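Cytosol aminopeptidase (Staphylococcus aureus subsp. aureus, PDB 3KZW) probably removes amino acids one at a time from the N-terminus of peptides, as a metal-dependent leucyl aminopeptidase assembled from six subunits. Local coordinates at residues V253-H259 / A336-N341; D288-S293 / N363-E367; R369-A373 / F464-V469. All blocks are in the same frame, centred on the assembly; numbering follows the deposited sequence.

Contact 1. Residues V253-H259 / A336-N341; sequences VGKGSKH and AENMIN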
# COMPACT_ATOMS: atom_id res chain seq x y z
N VAL A 253 -12.20 14.52 22.52
CA VAL A 253 -12.01 14.77 21.09
C VAL A 253 -11.32 16.11 20.83
O VAL A 253 -10.44 16.19 19.97
CB VAL A 253 -13.36 14.70 20.33
CG1 VAL A 253 -13.20 15.12 18.87
CG2 VAL A 253 -13.94 13.29 20.40
N GLY A 254 -11.70 17.13 21.59
CA GLY A 254 -11.25 18.50 21.31
C GLY A 254 -10.05 19.02 22.07
O GLY A 254 -9.58 20.12 21.78
N LYS A 255 -9.55 18.24 23.04
CA LYS A 255 -8.47 18.69 23.93
C LYS A 255 -7.11 18.84 23.24
O LYS A 255 -6.24 19.56 23.73
CB LYS A 255 -8.34 17.79 25.16
CG LYS A 255 -7.98 16.34 24.87
CD LYS A 255 -7.80 15.55 26.15
CE LYS A 255 -7.53 14.08 25.84
NZ LYS A 255 -7.24 13.28 27.07
N GLY A 256 -6.95 18.18 22.10
CA GLY A 256 -5.68 18.20 21.36
C GLY A 256 -5.44 19.46 20.53
O GLY A 256 -4.36 19.64 19.98
N SER A 257 -6.45 20.32 20.45
CA SER A 257 -6.36 21.55 19.68
C SER A 257 -6.11 22.75 20.60
O SER A 257 -6.44 22.71 21.78
CB SER A 257 -7.65 21.77 18.89
OG SER A 257 -7.66 23.05 18.28
N LYS A 258 -5.52 23.80 20.03
CA LYS A 258 -5.37 25.07 20.74
C LYS A 258 -6.75 25.69 20.95
O LYS A 258 -7.01 26.30 21.99
CB LYS A 258 -4.48 26.04 19.94
CG LYS A 258 -4.15 27.33 20.68
CD LYS A 258 -2.98 28.08 20.02
CE LYS A 258 -3.45 29.03 18.93
NZ LYS A 258 -3.93 30.33 19.49
N HIS A 259 -7.62 25.50 19.96
CA HIS A 259 -8.99 26.00 20.01
C HIS A 259 -9.89 24.92 20.61
O HIS A 259 -10.31 23.98 19.93
CB HIS A 259 -9.46 26.40 18.62
CG HIS A 259 -8.42 27.13 17.82
ND1 HIS A 259 -8.05 28.43 18.09
CD2 HIS A 259 -7.66 26.73 16.77
CE1 HIS A 259 -7.11 28.80 17.23
NE2 HIS A 259 -6.86 27.79 16.42
N ALA A 336 -15.84 20.84 18.00
CA ALA A 336 -14.47 20.51 18.40
C ALA A 336 -13.56 20.47 17.19
O ALA A 336 -14.03 20.44 16.05
CB ALA A 336 -14.44 19.17 19.14
N GLU A 337 -12.25 20.46 17.44
CA GLU A 337 -11.25 20.33 16.39
C GLU A 337 -10.35 19.13 16.72
O GLU A 337 -9.67 19.12 17.74
CB GLU A 337 -10.42 21.62 16.29
CG GLU A 337 -9.72 21.82 14.95
CD GLU A 337 -8.87 23.08 14.92
OE1 GLU A 337 -9.18 24.00 14.13
OE2 GLU A 337 -7.88 23.16 15.67
N ASN A 338 -10.38 18.12 15.85
CA ASN A 338 -9.65 16.87 16.07
C ASN A 338 -8.19 16.97 15.64
O ASN A 338 -7.88 16.79 14.46
CB ASN A 338 -10.36 15.71 15.34
CG ASN A 338 -9.90 14.34 15.83
OD1 ASN A 338 -9.19 14.21 16.83
ND2 ASN A 338 -10.33 13.30 15.13
N MET A 339 -7.31 17.24 16.60
CA MET A 339 -5.90 17.54 16.32
C MET A 339 -4.93 16.65 17.10
O MET A 339 -5.32 15.96 18.04
CB MET A 339 -5.61 19.01 16.65
CG MET A 339 -6.37 20.03 15.81
SD MET A 339 -5.54 20.49 14.28
CE MET A 339 -6.20 19.27 13.16
N ILE A 340 -3.66 16.67 16.69
CA ILE A 340 -2.59 15.91 17.35
C ILE A 340 -1.72 16.85 18.18
O ILE A 340 -1.26 17.88 17.69
CB ILE A 340 -1.68 15.18 16.32
CG1 ILE A 340 -2.50 14.22 15.45
CG2 ILE A 340 -0.56 14.42 17.03
CD1 ILE A 340 -1.75 13.72 14.23
N ASN A 341 -1.50 16.49 19.45
CA ASN A 341 -0.52 17.17 20.29
C ASN A 341 -0.02 16.27 21.43
O ASN A 341 -0.32 15.08 21.46
CB ASN A 341 -1.05 18.52 20.80
CG ASN A 341 -1.93 18.40 22.04
OD1 ASN A 341 -2.56 17.37 22.29
ND2 ASN A 341 -1.98 19.47 22.83
O HOH W 1 -8.28 17.77 19.31
O HOH W 2 -11.43 21.41 19.97
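With OG of Ser257 swung trans to the main-chain N (chi1 173°) and the Glu337 chain leaving its backbone in the same sense (chi1 -158°) and running on extended, the hydroxyl and the carboxylate meet. The motif is a type I beta turn, Gly254 to Ser257, on the C-terminal side of the helix that begins at residue 248; it lies against the end of strand 328-338 in the catalytic domain. Ser257 OG donates to Glu337 OE2 over 2.6 Å, reaching it from above the carboxylate plane, about 40° out of it. The same OG accepts from the backbone N of His259 at 3.0 Å, an ST turn, so one hydroxyl both ties the chain after the turn and grips the strand. The His259 ring runs alongside Glu337 in the same direction, nearly perpendicular to the carboxylate, and turns its CD2 edge to OE2.

Water fills in where the two backbones stand apart. Water 2 accepts from Glu337 N at 2.8 Å and donates to Gly254 O at 2.9 Å and to His259 O. Water 1 accepts from Met339 N at 2.9 Å, with the carbonyl oxygens of Val253 and Glu337 close beside it.

The glycines let the chains come together: the methyl of Ala336 lies 3.9 Å from Gly254 CA, and Met339 CB rests on Gly256 O. Asn338 turns its ND2 elsewhere, to Asp288 OD1 and Thr364 O, binding the strand end to the adjoining strand 287-288 and the loop 363-367. Beyond the strand, Ile340 packs on Ile340 of two neighbouring subunits, so this corner also faces a subunit interface. Asn341 OD1 takes the backbone N of Ala343 and at the same time sits 3.4 Å from Gly256 CA.

Contact 2. Residues D288-S293 / N363-E367; sequences DSGGYS and NTDAE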
# COMPACT_ATOMS: atom_id res chain seq x y z
N ASP A 288 -11.06 17.91 11.01
CA ASP A 288 -10.75 16.53 11.39
C ASP A 288 -9.45 16.08 10.71
O ASP A 288 -9.43 15.83 9.50
CB ASP A 288 -11.92 15.61 11.01
CG ASP A 288 -11.75 14.19 11.53
OD1 ASP A 288 -10.90 13.96 12.42
OD2 ASP A 288 -12.47 13.29 11.04
N SER A 289 -8.38 15.99 11.50
CA SER A 289 -7.12 15.43 11.02
C SER A 289 -7.08 13.91 11.22
O SER A 289 -6.25 13.22 10.63
CB SER A 289 -5.94 16.07 11.74
OG SER A 289 -5.90 15.70 13.11
N GLY A 290 -8.00 13.42 12.04
CA GLY A 290 -8.07 12.01 12.37
C GLY A 290 -7.46 11.71 13.73
O GLY A 290 -7.62 10.61 14.26
N GLY A 291 -6.77 12.69 14.29
CA GLY A 291 -6.03 12.51 15.53
C GLY A 291 -4.83 11.62 15.30
O GLY A 291 -4.27 11.60 14.21
N TYR A 292 -4.44 10.86 16.32
CA TYR A 292 -3.32 9.93 16.20
C TYR A 292 -3.58 8.82 15.18
O TYR A 292 -2.64 8.25 14.62
CB TYR A 292 -2.90 9.36 17.56
CG TYR A 292 -1.88 10.23 18.27
CD1 TYR A 292 -0.53 10.14 17.96
CD2 TYR A 292 -2.28 11.15 19.25
CE1 TYR A 292 0.42 10.94 18.61
CE2 TYR A 292 -1.34 11.95 19.90
CZ TYR A 292 0.00 11.84 19.58
OH TYR A 292 0.93 12.63 20.22
N SER A 293 -4.85 8.52 14.93
CA SER A 293 -5.24 7.69 13.79
C SER A 293 -5.32 8.60 12.56
O SER A 293 -6.40 8.82 11.99
CB SER A 293 -6.57 6.99 14.06
OG SER A 293 -6.52 6.27 15.28
N ASN A 363 -10.10 4.02 17.81
CA ASN A 363 -9.84 4.75 16.58
C ASN A 363 -10.22 6.21 16.77
O ASN A 363 -11.40 6.53 16.94
CB ASN A 363 -10.63 4.11 15.42
CG ASN A 363 -10.35 4.76 14.07
OD1 ASN A 363 -9.59 5.72 13.95
ND2 ASN A 363 -10.98 4.22 13.03
N THR A 364 -9.22 7.09 16.75
CA THR A 364 -9.45 8.52 16.98
C THR A 364 -10.09 9.22 15.78
O THR A 364 -10.56 10.36 15.90
CB THR A 364 -8.15 9.26 17.40
OG1 THR A 364 -7.17 9.13 16.36
CG2 THR A 364 -7.60 8.71 18.71
N ASP A 365 -10.12 8.55 14.64
CA ASP A 365 -10.78 9.07 13.44
C ASP A 365 -12.28 8.80 13.48
O ASP A 365 -13.05 9.31 12.66
CB ASP A 365 -10.14 8.49 12.17
CG ASP A 365 -10.47 9.29 10.92
OD1 ASP A 365 -11.04 10.41 11.04
OD2 ASP A 365 -10.16 8.81 9.81
N ALA A 366 -12.71 7.98 14.45
CA ALA A 366 -14.12 7.80 14.74
C ALA A 366 -14.55 8.79 15.82
O ALA A 366 -15.13 8.42 16.85
CB ALA A 366 -14.39 6.37 15.18
N GLU A 367 -14.26 10.07 15.58
CA GLU A 367 -14.48 11.14 16.55
C GLU A 367 -15.92 11.65 16.55
O GLU A 367 -16.42 12.13 17.58
CB GLU A 367 -13.49 12.30 16.33
CG GLU A 367 -13.87 13.33 15.25
CD GLU A 367 -13.88 12.79 13.82
OE1 GLU A 367 -13.08 11.89 13.49
OE2 GLU A 367 -14.69 13.29 13.01
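Asp288 and Glu367 reach toward each other from opposite directions, their carboxylate planes 58° apart, and Asp288 OD2 ends 2.9 Å from Glu367 OE1. Asp365 adds a third acid, its OD1 3.2 Å from Asp288 OD2. Lys295 NZ bridges this last pair with salt bridges to both oxygens, while Asn338 holds the other oxygen of Asp288. Asp306 brings a further carboxylate close to Asp288 and Glu367, and Lys283 makes a long, weak ion pair with Glu367 OE2.

Beside the acids, Thr364 plugs the type II' turn of Gly290 to Ser293. Its OG1 donates to Gly290 O over 2.6 Å, lying in the carbonyl plane, and accepts from Ser293 N at 2.8 Å with an N-H...O angle of 162°. Ser293 answers by accepting Thr364 N on its OG at 3.2 Å. Asn363 OD1 folds back onto Asp365 N, an Asx turn within the type I beta turn Asn363 to Ala366.

A bound sodium ion lies about 13 Å from the Asp288 side chain. Asn-Thr-Asp-Ala-Glu opens the NTDAEGRL signature of the leucyl aminopeptidase family, and acids packed this closely are consistent with the two-metal active site of its relatives.

Contact 3. Residues R369-A373 / F464-V469; sequences RLVLA and FAASFV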
# COMPACT_ATOMS: atom_id res chain seq x y z
N ARG A 369 -18.95 10.09 16.21
CA ARG A 369 -19.88 9.35 17.07
C ARG A 369 -19.68 9.66 18.55
O ARG A 369 -20.61 9.56 19.35
CB ARG A 369 -19.77 7.84 16.81
CG ARG A 369 -18.41 7.22 17.13
CD ARG A 369 -18.22 5.88 16.45
NE ARG A 369 -17.90 6.03 15.03
CZ ARG A 369 -17.62 5.01 14.21
NH1 ARG A 369 -17.62 3.76 14.65
NH2 ARG A 369 -17.33 5.26 12.94
N LEU A 370 -18.46 10.06 18.92
CA LEU A 370 -18.13 10.41 20.30
C LEU A 370 -18.77 11.73 20.71
O LEU A 370 -19.41 11.80 21.76
CB LEU A 370 -16.61 10.46 20.51
CG LEU A 370 -15.83 9.15 20.38
CD1 LEU A 370 -14.34 9.43 20.33
CD2 LEU A 370 -16.16 8.17 21.51
N VAL A 371 -18.61 12.77 19.89
CA VAL A 371 -19.19 14.07 20.20
C VAL A 371 -20.72 14.07 20.09
O VAL A 371 -21.40 14.78 20.83
CB VAL A 371 -18.57 15.23 19.37
CG1 VAL A 371 -17.07 15.31 19.59
CG2 VAL A 371 -18.89 15.11 17.88
N LEU A 372 -21.25 13.25 19.17
CA LEU A 372 -22.69 13.10 19.01
C LEU A 372 -23.30 12.41 20.23
O LEU A 372 -24.39 12.77 20.66
CB LEU A 372 -23.02 12.30 17.75
CG LEU A 372 -22.89 13.00 16.39
CD1 LEU A 372 -22.87 11.97 15.27
CD2 LEU A 372 -24.00 14.02 16.17
N ALA A 373 -22.58 11.44 20.77
CA ALA A 373 -23.02 10.69 21.95
C ALA A 373 -23.32 11.62 23.14
O ALA A 373 -24.37 11.50 23.77
CB ALA A 373 -21.99 9.65 22.34
N PHE A 464 -22.60 0.18 12.63
CA PHE A 464 -21.98 0.25 13.95
C PHE A 464 -22.03 1.67 14.51
O PHE A 464 -22.45 1.88 15.65
CB PHE A 464 -20.53 -0.24 13.89
CG PHE A 464 -19.84 -0.27 15.23
CD1 PHE A 464 -19.25 0.88 15.75
CD2 PHE A 464 -19.77 -1.44 15.96
CE1 PHE A 464 -18.62 0.86 16.98
CE2 PHE A 464 -19.13 -1.47 17.20
CZ PHE A 464 -18.56 -0.31 17.71
N ALA A 465 -21.59 2.64 13.70
CA ALA A 465 -21.60 4.05 14.09
C ALA A 465 -23.00 4.52 14.50
O ALA A 465 -23.16 5.22 15.50
CB ALA A 465 -21.05 4.91 12.97
N ALA A 466 -24.00 4.12 13.72
CA ALA A 466 -25.39 4.47 13.98
C ALA A 466 -25.87 3.88 15.30
O ALA A 466 -26.54 4.55 16.09
CB ALA A 466 -26.27 4.01 12.83
N SER A 467 -25.51 2.62 15.53
CA SER A 467 -25.83 1.92 16.77
C SER A 467 -25.20 2.62 17.98
O SER A 467 -25.83 2.73 19.03
CB SER A 467 -25.34 0.47 16.71
OG SER A 467 -25.66 -0.23 17.90
N PHE A 468 -23.97 3.10 17.80
CA PHE A 468 -23.26 3.81 18.86
C PHE A 468 -23.95 5.12 19.23
O PHE A 468 -24.16 5.40 20.41
CB PHE A 468 -21.81 4.07 18.45
CG PHE A 468 -20.94 4.58 19.56
CD1 PHE A 468 -20.84 5.95 19.81
CD2 PHE A 468 -20.21 3.71 20.36
CE1 PHE A 468 -20.03 6.44 20.84
CE2 PHE A 468 -19.40 4.18 21.38
CZ PHE A 468 -19.32 5.55 21.63
N VAL A 469 -24.31 5.91 18.22
CA VAL A 469 -24.97 7.20 18.42
C VAL A 469 -26.38 7.04 19.01
O VAL A 469 -26.72 7.72 19.98
CB VAL A 469 -25.00 8.03 17.11
CG1 VAL A 469 -25.81 9.31 17.29
CG2 VAL A 469 -23.58 8.36 16.66
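Arg369 drops as a knob into the hole formed by Phe464, Ala465, Phe468 and Val469, where segment 369-373 of helix 368-380 runs nearly parallel to 464-469 of helix 461-470, their local axes 9.4 Å apart and crossing at -21°. Starting at the root, CB touches both Phe468 CD1 at 3.7 Å and Val469 CG2 at 3.8 Å. CG still rides along the Phe468 ring. A bend about the CG-CD bond (chi3 78°) lays the guanidinium over Ala465: the methyl meets the centre of one face, its CB 3.6 Å from CZ, and NE and NH2 share that methyl. At the tip NH1 arrives at the edge of the Phe464 ring, 3.5 Å from CD1, with the two planes 45° apart.

Phe468 turns its edge to the carbonyl of Arg369, CE1 lying 3.5 Å from O in the ring plane. The remaining contacts are mostly carbon to carbon. Phe468 also touches Ala373 CB and Leu370 CD2. Toward strand 386-391, Leu372 CD1 meets Val469 CG2 at 3.9 Å, where both side chains reach Asp389, so the two neighbouring helices pack on the same strand of the catalytic alpha/beta domain.

What the chemistry implies is an arginine whose long aliphatic part serves as packing between the helices. The two segments give the guanidinium no hydrogen-bond partner: the charged group of this buried residue is held against a methyl and an aromatic edge, with a weak bond from NH1 to Asn454 O outside them.

All three contacts are buried within the catalytic domain, but their chemistry follows their place. Contact 1, at the end of a strand near neighbouring subunits, relies on a serine-glutamate bond and waters. Contact 2, 10 Å away between centres, gathers acids, which lysines outside its segments partly balance; Asn338 O of contact 1 ties the two through Ser289 OG, while both touch other chains. Contact 3 is mainly apolar, with no hydrogen bond between its segments and no other chain on them; it starts just after contact 2 in sequence, since Glu367 leads into helix 368-380. That helix also packs on Val253 of contact 1 through Leu370 and Val371, so it borders all three.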